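PDB 5VQH: tudor and KH domain-containing protein homolog from Bombyx mori, which takes part in piRNA biogenesis that silences transposons in the germline, its Tudor domain binding symmetrically dimethylated arginine in the Piwi proteins Siwi and Ago3. Local coordinates for residues I23-S28 with F36-V41; M142-A147 with P210-F215; E57-K62 with C128-D133. All coordinates share one frame; numbering follows the deposited sequence.

Interaction 1. Residues I23-S28 with F36-V41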
ATOM      1  N   ILE A  23      -6.999 -10.535  13.080  1.00 35.14           N
ATOM      2  CA  ILE A  23      -6.982 -11.193  11.778  1.00 35.10           C
ATOM      3  C   ILE A  23      -5.586 -11.346  11.227  1.00 33.32           C
ATOM      4  O   ILE A  23      -4.622 -10.841  11.789  1.00 31.25           O
ATOM      5  CB  ILE A  23      -7.841 -10.452  10.739  1.00 35.93           C
ATOM      6  CG1 ILE A  23      -7.413  -9.005  10.622  1.00 37.85           C
ATOM      7  CG2 ILE A  23      -9.300 -10.524  11.132  1.00 37.85           C
ATOM      8  CD1 ILE A  23      -7.720  -8.450   9.255  1.00 42.93           C
ATOM      9  N   GLU A  24      -5.491 -12.067  10.124  1.00 33.16           N
ATOM     10  CA  GLU A  24      -4.228 -12.293   9.506  1.00 35.07           C
ATOM     11  C   GLU A  24      -4.056 -11.427   8.249  1.00 33.50           C
ATOM     12  O   GLU A  24      -4.980 -11.305   7.427  1.00 29.26           O
ATOM     13  CB  GLU A  24      -4.107 -13.748   9.167  1.00 41.74           C
ATOM     14  CG  GLU A  24      -3.069 -14.520   9.965  1.00 50.21           C
ATOM     15  CD  GLU A  24      -3.226 -16.011   9.733  1.00 58.98           C
ATOM     16  OE1 GLU A  24      -2.436 -16.577   8.908  1.00 55.97           O
ATOM     17  OE2 GLU A  24      -4.202 -16.576  10.328  1.00 62.07           O
ATOM     18  N   VAL A  25      -2.859 -10.845   8.121  1.00 30.03           N
ATOM     19  CA  VAL A  25      -2.533  -9.874   7.074  1.00 29.17           C
ATOM     20  C   VAL A  25      -1.108 -10.085   6.617  1.00 29.27           C
ATOM     21  O   VAL A  25      -0.324 -10.670   7.351  1.00 29.81           O
ATOM     22  CB  VAL A  25      -2.612  -8.432   7.595  1.00 28.97           C
ATOM     23  CG1 VAL A  25      -3.992  -8.114   8.138  1.00 30.29           C
ATOM     24  CG2 VAL A  25      -1.590  -8.176   8.687  1.00 28.28           C
ATOM     25  N   TYR A  26      -0.796  -9.644   5.398  1.00 29.77           N
ATOM     26  CA  TYR A  26       0.596  -9.466   4.922  1.00 29.04           C
ATOM     27  C   TYR A  26       0.833  -7.963   4.890  1.00 28.97           C
ATOM     28  O   TYR A  26      -0.059  -7.211   4.472  1.00 28.59           O
ATOM     29  CB  TYR A  26       0.781  -9.975   3.514  1.00 28.16           C
ATOM     30  CG  TYR A  26       0.383 -11.406   3.282  1.00 28.88           C
ATOM     31  CD1 TYR A  26       1.114 -12.459   3.847  1.00 30.35           C
ATOM     32  CD2 TYR A  26      -0.690 -11.719   2.470  1.00 28.86           C
ATOM     33  CE1 TYR A  26       0.748 -13.790   3.647  1.00 29.81           C
ATOM     34  CE2 TYR A  26      -1.054 -13.032   2.230  1.00 30.73           C
ATOM     35  CZ  TYR A  26      -0.334 -14.065   2.811  1.00 30.92           C
ATOM     36  OH  TYR A  26      -0.703 -15.355   2.555  1.00 32.39           O
ATOM     37  N   VAL A  27       2.001  -7.520   5.348  1.00 27.43           N
ATOM     38  CA  VAL A  27       2.418  -6.129   5.164  1.00 25.52           C
ATOM     39  C   VAL A  27       3.003  -6.037   3.768  1.00 24.72           C
ATOM     40  O   VAL A  27       3.906  -6.794   3.394  1.00 23.49           O
ATOM     41  CB  VAL A  27       3.415  -5.710   6.198  1.00 26.08           C
ATOM     42  CG1 VAL A  27       3.929  -4.317   5.895  1.00 27.76           C
ATOM     43  CG2 VAL A  27       2.771  -5.763   7.567  1.00 27.19           C
ATOM     44  N   SER A  28       2.388  -5.196   2.966  1.00 23.93           N
ATOM     45  CA  SER A  28       2.651  -5.222   1.543  1.00 25.24           C
ATOM     46  C   SER A  28       3.530  -4.077   1.144  1.00 24.62           C
ATOM     47  O   SER A  28       4.294  -4.191   0.216  1.00 24.57           O
ATOM     48  CB  SER A  28       1.340  -5.222   0.738  1.00 25.10           C
ATOM     49  OG  SER A  28       0.420  -4.250   1.170  1.00 23.53           O
ATOM     50  N   PHE A  36       1.653   2.462   6.743  1.00 27.94           N
ATOM     51  CA  PHE A  36       1.917   1.271   5.954  1.00 26.75           C
ATOM     52  C   PHE A  36       0.629   0.659   5.432  1.00 26.57           C
ATOM     53  O   PHE A  36      -0.446   1.137   5.747  1.00 27.72           O
ATOM     54  CB  PHE A  36       2.766   0.276   6.745  1.00 26.15           C
ATOM     55  CG  PHE A  36       2.154  -0.181   7.993  1.00 25.04           C
ATOM     56  CD1 PHE A  36       1.489  -1.388   8.028  1.00 25.56           C
ATOM     57  CD2 PHE A  36       2.272   0.574   9.154  1.00 26.71           C
ATOM     58  CE1 PHE A  36       0.909  -1.840   9.199  1.00 26.74           C
ATOM     59  CE2 PHE A  36       1.675   0.154  10.343  1.00 26.97           C
ATOM     60  CZ  PHE A  36       0.987  -1.069  10.357  1.00 28.55           C
ATOM     61  N   TRP A  37       0.762  -0.363   4.600  1.00 24.57           N
ATOM     62  CA  TRP A  37      -0.337  -0.979   3.904  1.00 24.37           C
ATOM     63  C   TRP A  37      -0.387  -2.496   4.166  1.00 24.01           C
ATOM     64  O   TRP A  37       0.615  -3.186   4.139  1.00 24.69           O
ATOM     65  CB  TRP A  37      -0.243  -0.617   2.401  1.00 25.81           C
ATOM     66  CG  TRP A  37      -0.528   0.905   2.176  1.00 26.14           C
ATOM     67  CD1 TRP A  37      -1.750   1.489   1.954  1.00 26.75           C
ATOM     68  CD2 TRP A  37       0.409   1.974   2.185  1.00 25.46           C
ATOM     69  NE1 TRP A  37      -1.614   2.842   1.844  1.00 25.90           N
ATOM     70  CE2 TRP A  37      -0.301   3.158   1.984  1.00 26.20           C
ATOM     71  CE3 TRP A  37       1.787   2.044   2.326  1.00 27.07           C
ATOM     72  CZ2 TRP A  37       0.320   4.387   1.936  1.00 29.86           C
ATOM     73  CZ3 TRP A  37       2.398   3.256   2.295  1.00 26.60           C
ATOM     74  CH2 TRP A  37       1.687   4.410   2.085  1.00 28.59           C
ATOM     75  N   VAL A  38      -1.560  -3.020   4.480  1.00 24.51           N
ATOM     76  CA  VAL A  38      -1.708  -4.464   4.605  1.00 25.15           C
ATOM     77  C   VAL A  38      -2.701  -5.003   3.589  1.00 24.91           C
ATOM     78  O   VAL A  38      -3.532  -4.262   3.081  1.00 23.60           O
ATOM     79  CB  VAL A  38      -2.102  -4.907   6.024  1.00 25.27           C
ATOM     80  CG1 VAL A  38      -1.208  -4.243   7.038  1.00 27.31           C
ATOM     81  CG2 VAL A  38      -3.515  -4.519   6.358  1.00 26.66           C
ATOM     82  N   GLN A  39      -2.548  -6.287   3.280  1.00 26.93           N
ATOM     83  CA  GLN A  39      -3.491  -7.070   2.502  1.00 27.75           C
ATOM     84  C   GLN A  39      -4.016  -8.166   3.408  1.00 28.20           C
ATOM     85  O   GLN A  39      -3.282  -8.699   4.232  1.00 29.32           O
ATOM     86  CB  GLN A  39      -2.801  -7.716   1.326  1.00 28.89           C
ATOM     87  CG  GLN A  39      -2.093  -6.742   0.415  1.00 30.07           C
ATOM     88  CD  GLN A  39      -1.029  -7.422  -0.393  1.00 31.49           C
ATOM     89  OE1 GLN A  39      -0.311  -8.298   0.105  1.00 33.60           O
ATOM     90  NE2 GLN A  39      -0.909  -7.026  -1.635  1.00 32.95           N
ATOM     91  N   PHE A  40      -5.294  -8.475   3.285  1.00 30.92           N
ATOM     92  CA  PHE A  40      -5.952  -9.462   4.153  1.00 32.15           C
ATOM     93  C   PHE A  40      -5.646 -10.821   3.571  1.00 30.56           C
ATOM     94  O   PHE A  40      -5.650 -10.997   2.344  1.00 30.60           O
ATOM     95  CB  PHE A  40      -7.449  -9.199   4.213  1.00 34.16           C
ATOM     96  CG  PHE A  40      -7.827  -8.025   5.085  1.00 37.51           C
ATOM     97  CD1 PHE A  40      -6.927  -7.031   5.393  1.00 42.04           C
ATOM     98  CD2 PHE A  40      -9.086  -7.915   5.586  1.00 41.61           C
ATOM     99  CE1 PHE A  40      -7.284  -5.964   6.193  1.00 39.42           C
ATOM    100  CE2 PHE A  40      -9.452  -6.846   6.391  1.00 41.87           C
ATOM    101  CZ  PHE A  40      -8.553  -5.875   6.691  1.00 38.79           C
ATOM    102  N   VAL A  41      -5.292 -11.750   4.448  1.00 29.55           N
ATOM    103  CA  VAL A  41      -4.973 -13.096   4.040  1.00 28.62           C
ATOM    104  C   VAL A  41      -6.267 -13.754   3.737  1.00 28.53           C
ATOM    105  O   VAL A  41      -7.208 -13.687   4.538  1.00 28.24           O
ATOM    106  CB  VAL A  41      -4.321 -13.893   5.154  1.00 33.16           C
ATOM    107  CG1 VAL A  41      -4.129 -15.322   4.708  1.00 33.86           C
ATOM    108  CG2 VAL A  41      -2.960 -13.300   5.514  1.00 37.07           C
TER
HETATM  109  O   HOH W   1      -7.458 -12.484   7.048  1.00 45.26           O

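Interaction 2. Residues M142-A147 with P210-F215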
ATOM      1  N   MET A 142      -4.764  -1.788   2.334  1.00 29.67           N
ATOM      2  CA  MET A 142      -5.432  -0.993   3.366  0.50 30.45           C
ATOM      3  C   MET A 142      -4.380  -0.189   4.148  1.00 31.71           C
ATOM      4  O   MET A 142      -3.480  -0.767   4.748  1.00 33.76           O
ATOM      5  CB  MET A 142      -6.200  -1.912   4.334  0.50 31.80           C
ATOM      6  CG  MET A 142      -7.018  -3.042   3.687  0.50 32.44           C
ATOM      7  SD  MET A 142      -7.934  -2.464   2.249  0.50 33.92           S
ATOM      8  CE  MET A 142      -8.869  -1.129   3.006  0.50 32.16           C
ATOM      9  N   GLU A 143      -4.476   1.132   4.145  1.00 30.63           N
ATOM     10  CA  GLU A 143      -3.550   1.935   4.945  1.00 31.73           C
ATOM     11  C   GLU A 143      -3.672   1.656   6.462  1.00 27.88           C
ATOM     12  O   GLU A 143      -4.750   1.571   6.981  1.00 26.68           O
ATOM     13  CB  GLU A 143      -3.795   3.414   4.688  1.00 33.06           C
ATOM     14  CG  GLU A 143      -2.567   4.275   4.920  1.00 37.28           C
ATOM     15  CD  GLU A 143      -2.918   5.739   4.924  1.00 40.13           C
ATOM     16  OE1 GLU A 143      -3.652   6.153   4.023  1.00 46.70           O
ATOM     17  OE2 GLU A 143      -2.482   6.473   5.824  1.00 46.74           O
ATOM     18  N   CYS A 144      -2.562   1.544   7.170  1.00 26.89           N
ATOM     19  CA  CYS A 144      -2.607   1.451   8.617  1.00 27.37           C
ATOM     20  C   CYS A 144      -1.506   2.275   9.286  1.00 28.43           C
ATOM     21  O   CYS A 144      -0.637   2.854   8.651  1.00 25.80           O
ATOM     22  CB  CYS A 144      -2.423   0.010   9.055  1.00 29.95           C
ATOM     23  SG  CYS A 144      -3.495  -1.241   8.314  1.00 29.24           S
ATOM     24  N   PHE A 145      -1.567   2.323  10.605  1.00 29.69           N
ATOM     25  CA  PHE A 145      -0.452   2.799  11.393  1.00 29.02           C
ATOM     26  C   PHE A 145      -0.371   1.931  12.619  1.00 27.54           C
ATOM     27  O   PHE A 145      -1.304   1.219  12.921  1.00 23.90           O
ATOM     28  CB  PHE A 145      -0.621   4.281  11.744  1.00 29.22           C
ATOM     29  CG  PHE A 145      -1.699   4.559  12.728  1.00 29.59           C
ATOM     30  CD1 PHE A 145      -1.411   4.640  14.080  1.00 31.12           C
ATOM     31  CD2 PHE A 145      -2.994   4.750  12.315  1.00 28.68           C
ATOM     32  CE1 PHE A 145      -2.414   4.894  15.005  1.00 29.88           C
ATOM     33  CE2 PHE A 145      -4.000   4.990  13.235  1.00 28.49           C
ATOM     34  CZ  PHE A 145      -3.714   5.069  14.576  1.00 28.36           C
ATOM     35  N   LEU A 146       0.760   1.984  13.304  1.00 29.35           N
ATOM     36  CA  LEU A 146       1.048   1.033  14.367  1.00 28.79           C
ATOM     37  C   LEU A 146       0.586   1.674  15.632  1.00 28.07           C
ATOM     38  O   LEU A 146       0.910   2.802  15.877  1.00 31.30           O
ATOM     39  CB  LEU A 146       2.537   0.735  14.435  1.00 29.29           C
ATOM     40  CG  LEU A 146       2.827  -0.630  15.054  1.00 33.25           C
ATOM     41  CD1 LEU A 146       2.563  -1.763  14.077  1.00 33.64           C
ATOM     42  CD2 LEU A 146       4.264  -0.709  15.526  1.00 35.93           C
ATOM     43  N   ALA A 147      -0.178   0.968  16.439  1.00 29.77           N
ATOM     44  CA  ALA A 147      -0.718   1.567  17.624  1.00 33.27           C
ATOM     45  C   ALA A 147       0.265   1.490  18.750  1.00 35.71           C
ATOM     46  O   ALA A 147       1.113   0.608  18.811  1.00 37.14           O
ATOM     47  CB  ALA A 147      -2.025   0.908  18.016  1.00 35.12           C
ATOM     48  N   PRO A 210      -7.046   2.421  10.555  1.00 27.21           N
ATOM     49  CA  PRO A 210      -6.762   1.664  11.772  1.00 27.61           C
ATOM     50  C   PRO A 210      -5.325   1.703  12.304  1.00 28.31           C
ATOM     51  O   PRO A 210      -4.342   1.524  11.580  1.00 26.47           O
ATOM     52  CB  PRO A 210      -7.129   0.225  11.392  1.00 27.20           C
ATOM     53  CG  PRO A 210      -6.939   0.168   9.924  1.00 28.16           C
ATOM     54  CD  PRO A 210      -7.173   1.548   9.379  1.00 27.61           C
ATOM     55  N   GLY A 211      -5.256   1.919  13.608  1.00 31.03           N
ATOM     56  CA  GLY A 211      -4.059   1.746  14.403  1.00 32.31           C
ATOM     57  C   GLY A 211      -4.009   0.355  14.966  1.00 32.36           C
ATOM     58  O   GLY A 211      -4.806   0.001  15.820  1.00 33.35           O
ATOM     59  N   ILE A 212      -3.071  -0.437  14.470  1.00 33.23           N
ATOM     60  CA  ILE A 212      -3.062  -1.857  14.739  1.00 32.04           C
ATOM     61  C   ILE A 212      -1.785  -2.245  15.412  1.00 33.37           C
ATOM     62  O   ILE A 212      -0.808  -1.502  15.362  1.00 32.03           O
ATOM     63  CB  ILE A 212      -3.118  -2.684  13.469  1.00 29.41           C
ATOM     64  CG1 ILE A 212      -1.849  -2.522  12.688  1.00 31.50           C
ATOM     65  CG2 ILE A 212      -4.279  -2.254  12.630  1.00 30.85           C
ATOM     66  CD1 ILE A 212      -1.946  -3.184  11.339  1.00 35.72           C
ATOM     67  N   LYS A 213      -1.806  -3.428  16.021  1.00 32.21           N
ATOM     68  CA  LYS A 213      -0.615  -4.053  16.533  1.00 33.06           C
ATOM     69  C   LYS A 213      -0.402  -5.320  15.740  1.00 32.08           C
ATOM     70  O   LYS A 213      -1.352  -6.016  15.397  1.00 32.77           O
ATOM     71  CB  LYS A 213      -0.746  -4.348  18.026  1.00 34.53           C
ATOM     72  CG  LYS A 213      -0.798  -3.073  18.843  1.00 38.91           C
ATOM     73  CD  LYS A 213      -0.744  -3.325  20.343  1.00 43.84           C
ATOM     74  CE  LYS A 213      -0.914  -2.001  21.078  1.00 47.64           C
ATOM     75  NZ  LYS A 213      -0.912  -2.089  22.571  1.00 48.24           N
ATOM     76  N   LEU A 214       0.851  -5.626  15.458  1.00 28.56           N
ATOM     77  CA  LEU A 214       1.148  -6.738  14.639  1.00 29.89           C
ATOM     78  C   LEU A 214       1.928  -7.792  15.396  1.00 31.00           C
ATOM     79  O   LEU A 214       2.879  -7.472  16.110  1.00 29.95           O
ATOM     80  CB  LEU A 214       1.965  -6.253  13.455  1.00 30.69           C
ATOM     81  CG  LEU A 214       1.230  -5.494  12.362  1.00 30.32           C
ATOM     82  CD1 LEU A 214       2.258  -4.846  11.458  1.00 29.11           C
ATOM     83  CD2 LEU A 214       0.399  -6.477  11.565  1.00 32.05           C
ATOM     84  N   PHE A 215       1.567  -9.059  15.188  1.00 31.17           N
ATOM     85  CA  PHE A 215       2.206 -10.150  15.896  1.00 30.67           C
ATOM     86  C   PHE A 215       2.665 -11.233  14.935  1.00 32.97           C
ATOM     87  O   PHE A 215       1.943 -11.605  14.036  1.00 35.68           O
ATOM     88  CB  PHE A 215       1.249 -10.700  16.936  1.00 28.33           C
ATOM     89  CG  PHE A 215       0.733  -9.648  17.907  1.00 28.23           C
ATOM     90  CD1 PHE A 215       1.378  -9.408  19.104  1.00 27.69           C
ATOM     91  CD2 PHE A 215      -0.406  -8.913  17.623  1.00 28.16           C
ATOM     92  CE1 PHE A 215       0.918  -8.472  19.996  1.00 27.06           C
ATOM     93  CE2 PHE A 215      -0.871  -7.962  18.499  1.00 28.06           C
ATOM     94  CZ  PHE A 215      -0.210  -7.744  19.693  1.00 29.36           C
TER

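Interaction 3. Residues E57-K62 with C128-D133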
ATOM      1  N   GLU A  57       0.264 -10.412 -18.923  1.00 41.65           N
ATOM      2  CA  GLU A  57       0.303 -11.060 -20.245  1.00 42.36           C
ATOM      3  C   GLU A  57      -0.308 -10.082 -21.279  1.00 41.03           C
ATOM      4  O   GLU A  57       0.206  -9.908 -22.383  1.00 43.49           O
ATOM      5  CB  GLU A  57      -0.421 -12.430 -20.252  1.00 40.68           C
ATOM      6  N   TYR A  58      -1.379  -9.414 -20.882  1.00 38.35           N
ATOM      7  CA  TYR A  58      -2.170  -8.591 -21.792  1.00 36.65           C
ATOM      8  C   TYR A  58      -1.432  -7.304 -22.193  1.00 35.00           C
ATOM      9  O   TYR A  58      -1.173  -7.059 -23.384  1.00 30.82           O
ATOM     10  CB  TYR A  58      -3.504  -8.275 -21.133  1.00 35.94           C
ATOM     11  CG  TYR A  58      -4.440  -7.481 -21.973  1.00 35.63           C
ATOM     12  CD1 TYR A  58      -5.144  -8.066 -22.995  1.00 37.31           C
ATOM     13  CD2 TYR A  58      -4.644  -6.129 -21.726  1.00 37.27           C
ATOM     14  CE1 TYR A  58      -6.026  -7.327 -23.783  1.00 39.70           C
ATOM     15  CE2 TYR A  58      -5.514  -5.371 -22.505  1.00 36.96           C
ATOM     16  CZ  TYR A  58      -6.209  -5.969 -23.538  1.00 38.80           C
ATOM     17  OH  TYR A  58      -7.071  -5.223 -24.307  1.00 35.71           O
ATOM     18  N   TYR A  59      -1.080  -6.497 -21.201  1.00 33.66           N
ATOM     19  CA  TYR A  59      -0.428  -5.207 -21.474  1.00 34.80           C
ATOM     20  C   TYR A  59       1.030  -5.382 -21.980  1.00 33.07           C
ATOM     21  O   TYR A  59       1.707  -4.429 -22.319  1.00 31.74           O
ATOM     22  CB  TYR A  59      -0.504  -4.271 -20.249  1.00 31.58           C
ATOM     23  CG  TYR A  59      -1.910  -3.715 -19.993  1.00 32.28           C
ATOM     24  CD1 TYR A  59      -2.436  -2.710 -20.785  1.00 33.39           C
ATOM     25  CD2 TYR A  59      -2.695  -4.165 -18.930  1.00 32.10           C
ATOM     26  CE1 TYR A  59      -3.688  -2.179 -20.541  1.00 31.22           C
ATOM     27  CE2 TYR A  59      -3.950  -3.656 -18.698  1.00 30.62           C
ATOM     28  CZ  TYR A  59      -4.447  -2.658 -19.508  1.00 33.22           C
ATOM     29  OH  TYR A  59      -5.725  -2.127 -19.301  1.00 34.00           O
ATOM     30  N   SER A  60       1.495  -6.607 -22.054  1.00 34.57           N
ATOM     31  CA  SER A  60       2.846  -6.842 -22.531  1.00 39.17           C
ATOM     32  C   SER A  60       2.850  -6.973 -24.042  1.00 40.22           C
ATOM     33  O   SER A  60       3.911  -7.009 -24.653  1.00 37.01           O
ATOM     34  CB  SER A  60       3.442  -8.094 -21.873  1.00 41.77           C
ATOM     35  OG  SER A  60       3.856  -7.790 -20.541  1.00 40.81           O
ATOM     36  N   LYS A  61       1.671  -7.023 -24.641  1.00 40.36           N
ATOM     37  CA  LYS A  61       1.563  -6.934 -26.077  1.00 43.86           C
ATOM     38  C   LYS A  61       1.259  -5.534 -26.555  1.00 43.28           C
ATOM     39  O   LYS A  61       0.288  -4.912 -26.108  1.00 39.15           O
ATOM     40  CB  LYS A  61       0.433  -7.803 -26.576  1.00 52.78           C
ATOM     41  CG  LYS A  61       0.606  -9.276 -26.306  1.00 58.06           C
ATOM     42  CD  LYS A  61      -0.691  -9.986 -26.680  1.00 64.01           C
ATOM     43  CE  LYS A  61      -0.588 -11.487 -26.476  1.00 68.57           C
ATOM     44  NZ  LYS A  61       0.232 -11.843 -25.284  1.00 72.46           N
ATOM     45  N   LYS A  62       2.044  -5.097 -27.546  1.00 46.88           N
ATOM     46  CA  LYS A  62       1.876  -3.812 -28.229  1.00 46.86           C
ATOM     47  C   LYS A  62       0.453  -3.592 -28.729  1.00 46.11           C
ATOM     48  O   LYS A  62      -0.136  -2.528 -28.502  1.00 53.57           O
ATOM     49  CB  LYS A  62       2.872  -3.683 -29.410  1.00 46.84           C
ATOM     50  N   CYS A 128      -1.153   2.989 -19.346  1.00 32.08           N
ATOM     51  CA  CYS A 128      -2.185   2.597 -20.273  1.00 32.47           C
ATOM     52  C   CYS A 128      -3.522   2.751 -19.627  1.00 33.45           C
ATOM     53  O   CYS A 128      -3.608   2.790 -18.407  1.00 31.41           O
ATOM     54  CB  CYS A 128      -2.011   1.143 -20.670  1.00 33.46           C
ATOM     55  SG  CYS A 128      -0.657   0.880 -21.809  1.00 36.39           S
ATOM     56  N   GLU A 129      -4.575   2.834 -20.433  1.00 35.42           N
ATOM     57  CA  GLU A 129      -5.902   2.834 -19.878  1.00 39.82           C
ATOM     58  C   GLU A 129      -6.159   1.445 -19.289  1.00 37.57           C
ATOM     59  O   GLU A 129      -5.842   0.417 -19.898  1.00 32.83           O
ATOM     60  CB  GLU A 129      -6.960   3.140 -20.935  1.00 47.62           C
ATOM     61  CG  GLU A 129      -8.400   3.161 -20.376  1.00 58.27           C
ATOM     62  CD  GLU A 129      -9.368   2.156 -21.036  1.00 65.35           C
ATOM     63  OE1 GLU A 129      -9.111   1.709 -22.181  1.00 70.73           O
ATOM     64  OE2 GLU A 129     -10.405   1.816 -20.413  1.00 59.22           O
ATOM     65  N   LEU A 130      -6.741   1.439 -18.100  1.00 34.99           N
ATOM     66  CA  LEU A 130      -7.183   0.205 -17.464  1.00 34.73           C
ATOM     67  C   LEU A 130      -8.560  -0.251 -18.007  1.00 34.06           C
ATOM     68  O   LEU A 130      -9.549   0.415 -17.830  1.00 32.09           O
ATOM     69  CB  LEU A 130      -7.225   0.367 -15.932  1.00 30.32           C
ATOM     70  CG  LEU A 130      -7.498  -0.928 -15.156  1.00 29.97           C
ATOM     71  CD1 LEU A 130      -6.396  -1.982 -15.363  1.00 28.85           C
ATOM     72  CD2 LEU A 130      -7.716  -0.676 -13.678  1.00 27.95           C
ATOM     73  N   ARG A 131      -8.582  -1.391 -18.680  1.00 38.34           N
ATOM     74  CA  ARG A 131      -9.811  -2.067 -19.090  1.00 41.64           C
ATOM     75  C   ARG A 131     -10.783  -2.226 -17.922  1.00 41.72           C
ATOM     76  O   ARG A 131     -10.401  -2.689 -16.840  1.00 41.30           O
ATOM     77  CB  ARG A 131      -9.470  -3.458 -19.614  1.00 46.74           C
ATOM     78  CG  ARG A 131      -9.517  -3.608 -21.104  1.00 51.52           C
ATOM     79  CD  ARG A 131     -10.067  -4.983 -21.448  1.00 58.72           C
ATOM     80  NE  ARG A 131      -9.270  -6.036 -20.817  1.00 66.81           N
ATOM     81  CZ  ARG A 131      -9.720  -7.247 -20.484  1.00 74.28           C
ATOM     82  NH1 ARG A 131      -8.899  -8.131 -19.920  1.00 68.78           N
ATOM     83  NH2 ARG A 131     -10.988  -7.587 -20.710  1.00 80.06           N
ATOM     84  N   ALA A 132     -12.041  -1.881 -18.151  1.00 38.16           N
ATOM     85  CA  ALA A 132     -12.996  -1.737 -17.060  1.00 39.27           C
ATOM     86  C   ALA A 132     -13.234  -3.001 -16.221  1.00 38.77           C
ATOM     87  O   ALA A 132     -13.482  -2.907 -15.027  1.00 38.62           O
ATOM     88  CB  ALA A 132     -14.323  -1.197 -17.601  1.00 39.46           C
ATOM     89  N   ASP A 133     -13.167  -4.178 -16.825  1.00 38.10           N
ATOM     90  CA  ASP A 133     -13.381  -5.409 -16.055  1.00 42.52           C
ATOM     91  C   ASP A 133     -12.263  -5.682 -15.031  1.00 43.12           C
ATOM     92  O   ASP A 133     -12.454  -6.422 -14.046  1.00 45.39           O
ATOM     93  CB  ASP A 133     -13.564  -6.618 -16.977  1.00 43.70           C
ATOM     94  CG  ASP A 133     -12.319  -6.959 -17.732  1.00 48.47           C
ATOM     95  OD1 ASP A 133     -11.767  -6.052 -18.367  1.00 52.52           O
ATOM     96  OD2 ASP A 133     -11.884  -8.136 -17.707  1.00 60.89           O
TER

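Interaction 1. Residues I23-S28 with F36-V41
Y26 and Q39 form a hydrogen-bonded antiparallel pair. Y26 N donates to Q39 O at 2.9 Å, and Q39 N returns a bond of the same length to Y26 O. S28 N donates to W37 O at 2.9 Å, and at the far end V41 N donates to E24 O at 3.0 Å. A water donates to both E24 O and V41 O, so E24 O accepts two hydrogens. V25 with F40 and V27 with V38 are the intervening non-hydrogen-bonded pairs.

The apolar contacts fall on both faces. On the face of V25 and V38, their CB atoms meet at 3.9 Å. I23 CD1 sits over the centre of the F40 ring, 3.7 Å from the centroid, as a CH-pi contact. On the face of Y26 and Q39, V41 CG2 covers the Y26 ring toward its rim.

The polar side chains cluster at S28. Q39 has CG anti to its carbonyl carbon (chi1 -56°) and an extended chain beyond. This lays CD 3.4 Å from S28 CB. Q39 NE2 then bonds to D115 O, and S28 OG to Y116 O. An alanine in place of Q39 has no amide, which would probably leave D115 O without its mate and open a gap beside the S28 methylene.

The two segments belong to the beta hairpin of strands 23-30 and 35-40, part of the mixed sheet that, as in other extended Tudor domains, belongs to the staphylococcal nuclease-like half. It carries S28 into the pocket occupied by symmetric dimethylarginine.

Interaction 2. Residues M142-A147 with P210-F215
F145 pairs with G211, and L146 with I212, in the parallel step of the curved mixed sheet, where strand 142-146 meets strand 207-217. The two short segments run at 62° to each other, so the pairing is strongly twisted. Three backbone bonds hold it. F145 N donates to P210 O at 3.0 Å. I212 then uses both of its polar backbone atoms: I212 N binds F145 O at 2.9 Å, and I212 O accepts A147 N at 2.8 Å.

The F145 ring folds over the partner strand. Its CG lies between the backbone N and the carbonyl carbon (chi1 70°), which turns one ring face onto G211 CA, 3.4 Å from the centroid, as a CH-pi contact. A CB at G211 would collide with F145 CZ, so glycine permits this close cover. On the other side of the strand pair, C144 SG lies 3.9 Å from I212 CD1 and also touches P210 CG. L146 CD1 meets L214 CD1 at 4.1 Å.

Across the join, the hydrogen bonds are all between backbone atoms and the side chains meet through apolar groups. Shape and burial, not charge, are what the side chains bring.

Interaction 3. Residues E57-K62 with C128-D133
Y59 and Y58, in the last part of helix 43-59, dock on the chain around strand 128-129 through a tyrosine hydroxyl that both donates and accepts a hydrogen bond, and a cation-pi contact. Y59 OH donates to E129 O at 2.6 Å, in the carbonyl plane and on a lone pair. The same oxygen accepts R131 N at 3.0 Å. Both partners lie at the ring edge, near its plane. The two bonds together grip the hydroxyl of this buried residue. Beside the hydroxyl, Y59 CE1 touches C128 CB at 3.7 Å, and C128 SG makes an oblique sulfur-aromatic contact.

Strand 128-129 is an outer strand of the five-stranded antiparallel sheet of the Tudor barrel. The contact therefore fastens the long helix to the barrel, and Y59 also meets W89 there.

R131 reaches over one face of the Y58 ring, NE coming nearest, 4.1 Å from Y58 CZ. R131 CZ is 5.0 Å from the ring centroid, a cation-pi contact with the guanidinium tilted 47° to the ring. R131 NH2 also pairs with D133 OD1 at 2.9 Å, by charge alone. H68 also bonds both segments, NE2 to Y58 OH and ND1 to E129 OE1.

Interactions 1 and 2 belong to one mixed sheet, with centres about 9 Å apart. Strands 35-40 and 142-146 are neighbours in it, and F36 O and C144 N probably form a hydrogen bond between the two contacts. Interaction 3 lies apart, its centre about 27 Å from that of interaction 1 and 33 Å from that of interaction 2. Helix 43-59 follows strand 35-40 and leads from the sheet to the Tudor barrel. Along the chain the order is interaction 1, interaction 3, interaction 2, so the barrel is inserted between strands of the mixed sheet. The dimethylarginine pocket combines S28 of that sheet with residues of the barrel region such as Y116.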